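Local coordinates for CBS domain protein/ACT domain protein (Thermotoga maritima, PDB 1VR9) that is of unknown function but pairs two CBS domains with an ACT domain, a combination suggestive of a regulatory role, and may bind magnesium, at residues A[30-35]-A[66-71]. Residues are numbered along the deposited sequence; the frame is centred on the assembly and turned at random.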
ATOM      1  N   ALA A  30       4.862   5.254 -13.676  1.00 24.66           N
ATOM      2  CA  ALA A  30       4.474   6.605 -13.313  1.00 24.53           C
ATOM      3  C   ALA A  30       5.733   7.456 -13.149  1.00 22.79           C
ATOM      4  O   ALA A  30       6.781   6.956 -12.714  1.00 22.07           O
ATOM      5  CB  ALA A  30       3.708   6.583 -12.018  1.00 24.74           C
ATOM      6  N   THR A  31       5.613   8.748 -13.444  1.00 21.67           N
ATOM      7  CA  THR A  31       6.722   9.661 -13.182  1.00 19.92           C
ATOM      8  C   THR A  31       6.820   9.968 -11.686  1.00 20.22           C
ATOM      9  O   THR A  31       5.835   9.836 -10.919  1.00 19.84           O
ATOM     10  CB  THR A  31       6.563  11.004 -13.942  1.00 19.91           C
ATOM     11  OG1 THR A  31       5.401  11.696 -13.466  1.00 18.88           O
ATOM     12  CG2 THR A  31       6.460  10.791 -15.433  1.00 18.72           C
ATOM     13  N   VAL A  32       7.999  10.417 -11.275  1.00 18.25           N
ATOM     14  CA  VAL A  32       8.193  10.936  -9.924  1.00 18.78           C
ATOM     15  C   VAL A  32       7.177  12.041  -9.572  1.00 18.54           C
ATOM     16  O   VAL A  32       6.585  12.022  -8.480  1.00 18.86           O
ATOM     17  CB  VAL A  32       9.662  11.412  -9.740  1.00 18.16           C
ATOM     18  CG1 VAL A  32       9.829  12.233  -8.499  1.00 16.41           C
ATOM     19  CG2 VAL A  32      10.603  10.185  -9.700  1.00 19.39           C
ATOM     20  N   ARG A  33       6.930  12.964 -10.513  1.00 18.51           N
ATOM     21  CA  ARG A  33       5.967  14.050 -10.300  1.00 19.23           C
ATOM     22  C   ARG A  33       4.590  13.477  -9.942  1.00 18.77           C
ATOM     23  O   ARG A  33       3.955  13.927  -9.008  1.00 17.99           O
ATOM     24  CB  ARG A  33       5.865  14.927 -11.545  1.00 18.79           C
ATOM     25  CG  ARG A  33       4.921  16.102 -11.446  1.00 19.47           C
ATOM     26  CD  ARG A  33       4.813  16.837 -12.775  0.50 19.39           C
ATOM     27  NE  ARG A  33       6.048  17.543 -13.123  0.50 20.16           N
ATOM     28  CZ  ARG A  33       6.920  17.171 -14.067  0.50 18.54           C
ATOM     29  NH1 ARG A  33       6.727  16.085 -14.805  0.50 18.67           N
ATOM     30  NH2 ARG A  33       8.000  17.906 -14.283  0.50 18.41           N
ATOM     31  N   GLU A  34       4.131  12.515 -10.735  1.00 19.50           N
ATOM     32  CA  GLU A  34       2.825  11.879 -10.491  1.00 21.19           C
ATOM     33  C   GLU A  34       2.727  11.184  -9.140  1.00 21.17           C
ATOM     34  O   GLU A  34       1.689  11.288  -8.459  1.00 22.20           O
ATOM     35  CB  GLU A  34       2.538  10.856 -11.572  1.00 21.24           C
ATOM     36  CG  GLU A  34       2.277  11.461 -12.938  1.00 23.88           C
ATOM     37  CD  GLU A  34       2.003  10.383 -13.980  1.00 25.01           C
ATOM     38  OE1 GLU A  34       2.907   9.555 -14.271  1.00 30.04           O
ATOM     39  OE2 GLU A  34       0.862  10.349 -14.507  1.00 34.18           O
ATOM     40  N   CYS A  35       3.785  10.478  -8.747  1.00 22.59           N
ATOM     41  CA  CYS A  35       3.807   9.778  -7.482  1.00 21.74           C
ATOM     42  C   CYS A  35       3.767  10.756  -6.316  1.00 19.71           C
ATOM     43  O   CYS A  35       2.975  10.602  -5.405  1.00 20.44           O
ATOM     44  CB  CYS A  35       5.056   8.922  -7.382  1.00 23.34           C
ATOM     45  SG  CYS A  35       5.011   7.764  -6.070  1.00 27.99           S
ATOM     46  N   LEU A  66      13.495  11.999  -3.211  1.00 28.45           N
ATOM     47  CA  LEU A  66      13.979  13.349  -2.911  1.00 28.35           C
ATOM     48  C   LEU A  66      14.910  13.936  -3.975  1.00 28.11           C
ATOM     49  O   LEU A  66      14.732  15.086  -4.397  1.00 27.39           O
ATOM     50  CB  LEU A  66      14.693  13.360  -1.543  1.00 28.83           C
ATOM     51  CG  LEU A  66      15.210  14.701  -1.010  1.00 29.61           C
ATOM     52  CD1 LEU A  66      14.069  15.649  -0.703  1.00 31.53           C
ATOM     53  CD2 LEU A  66      16.078  14.480   0.225  1.00 29.47           C
ATOM     54  N   ASP A  67      15.909  13.163  -4.392  1.00 27.78           N
ATOM     55  CA  ASP A  67      16.917  13.672  -5.328  1.00 28.40           C
ATOM     56  C   ASP A  67      16.727  13.141  -6.750  1.00 27.90           C
ATOM     57  O   ASP A  67      17.705  12.909  -7.472  1.00 28.61           O
ATOM     58  CB  ASP A  67      18.317  13.342  -4.804  1.00 29.10           C
ATOM     59  CG  ASP A  67      18.631  14.038  -3.473  1.00 31.87           C
ATOM     60  OD1 ASP A  67      18.171  15.184  -3.245  1.00 35.39           O
ATOM     61  OD2 ASP A  67      19.361  13.441  -2.649  1.00 36.04           O
ATOM     62  N   LEU A  68      15.468  13.003  -7.171  1.00 27.54           N
ATOM     63  CA  LEU A  68      15.153  12.556  -8.523  1.00 26.86           C
ATOM     64  C   LEU A  68      14.521  13.663  -9.379  1.00 26.21           C
ATOM     65  O   LEU A  68      13.745  14.493  -8.890  1.00 27.10           O
ATOM     66  CB  LEU A  68      14.211  11.346  -8.456  1.00 27.14           C
ATOM     67  CG  LEU A  68      14.770  10.159  -7.665  1.00 27.59           C
ATOM     68  CD1 LEU A  68      13.783   9.008  -7.620  1.00 29.16           C
ATOM     69  CD2 LEU A  68      16.114   9.699  -8.221  1.00 28.69           C
ATOM     70  N   ASP A  69      14.832  13.643 -10.669  1.00 25.33           N
ATOM     71  CA  ASP A  69      14.193  14.531 -11.637  1.00 24.55           C
ATOM     72  C   ASP A  69      12.706  14.193 -11.656  1.00 23.83           C
ATOM     73  O   ASP A  69      12.348  13.021 -11.629  1.00 21.64           O
ATOM     74  CB  ASP A  69      14.784  14.319 -13.031  1.00 25.09           C
ATOM     75  CG  ASP A  69      14.372  15.410 -14.019  1.00 25.52           C
ATOM     76  OD1 ASP A  69      13.169  15.505 -14.354  1.00 26.13           O
ATOM     77  OD2 ASP A  69      15.264  16.171 -14.468  1.00 29.42           O
ATOM     78  N   LEU A  70      11.856  15.213 -11.698  1.00 23.23           N
ATOM     79  CA  LEU A  70      10.397  15.005 -11.646  1.00 23.30           C
ATOM     80  C   LEU A  70       9.852  14.225 -12.845  1.00 23.15           C
ATOM     81  O   LEU A  70       8.820  13.567 -12.741  1.00 22.05           O
ATOM     82  CB  LEU A  70       9.668  16.342 -11.515  1.00 23.25           C
ATOM     83  CG  LEU A  70       9.926  17.080 -10.191  1.00 24.27           C
ATOM     84  CD1 LEU A  70       9.362  18.473 -10.223  1.00 25.34           C
ATOM     85  CD2 LEU A  70       9.373  16.287  -9.001  1.00 25.51           C
ATOM     86  N   ASP A  71      10.555  14.304 -13.970  1.00 23.30           N
ATOM     87  CA  ASP A  71      10.152  13.615 -15.197  1.00 24.05           C
ATOM     88  C   ASP A  71      10.579  12.137 -15.235  1.00 23.81           C
ATOM     89  O   ASP A  71      10.102  11.365 -16.092  1.00 24.04           O
ATOM     90  CB  ASP A  71      10.717  14.357 -16.413  1.00 25.09           C
ATOM     91  CG  ASP A  71      10.242  15.802 -16.485  1.00 28.10           C
ATOM     92  OD1 ASP A  71       9.033  16.018 -16.680  1.00 31.84           O
ATOM     93  OD2 ASP A  71      11.078  16.721 -16.344  1.00 33.67           O
TER
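Arg-33 and Leu-70 meet where the first turn of helix 32-41 of a CBS domain is crossed by the loop that follows strand 56-61. Arg-33 N donates to Leu-70 O at 3.0 Å, in the carbonyl plane and on a lone pair, so the loop uses a first-turn N-H which has no helical carbonyl four residues back to bond. Arg-33 CB lies 3.5 Å from the same Leu-70 O. In the conformer described, one of two, CG sits anti to the backbone N, and a bend at chi3 (-69°) turns the guanidinium back over the loop. Leu-70 CB lies over one face of that group, toward the NH2 side, with Arg-33 NH2 to Leu-70 CB at 3.6 Å. At the tip, both N-H groups converge on a single oxygen, Asp-71 OD1, which lies in the guanidinium plane. The salt bridge is uneven: Arg-33 NH1 to Asp-71 OD1 is 3.0 Å and straighter (157°), Arg-33 NH2 to the same oxygen 3.2 Å.

On the next residue back, Val-32 supplies the apolar part: Val-32 CG2 meets Leu-68 CD1 at 4.0 Å and CG1 approaches Leu-70 CD2, each leucine crossing the valine at about a right angle. The helix start is a capping box, with Glu-34 N bonded to Thr-31 OG1 and Thr-31 N to Glu-34 OE1 at 2.9 Å. On the loop, Asp-69 OD1 takes Asp-71 N in an Asx turn, using its anti lone pair; just past the segment, the backbones of Val-32 and Ser-72 are hydrogen-bonded. Both arginine nitrogens reach Asp-71 OD1 from above the same face of the carboxylate, whose plane is turned 54° from that of the guanidinium.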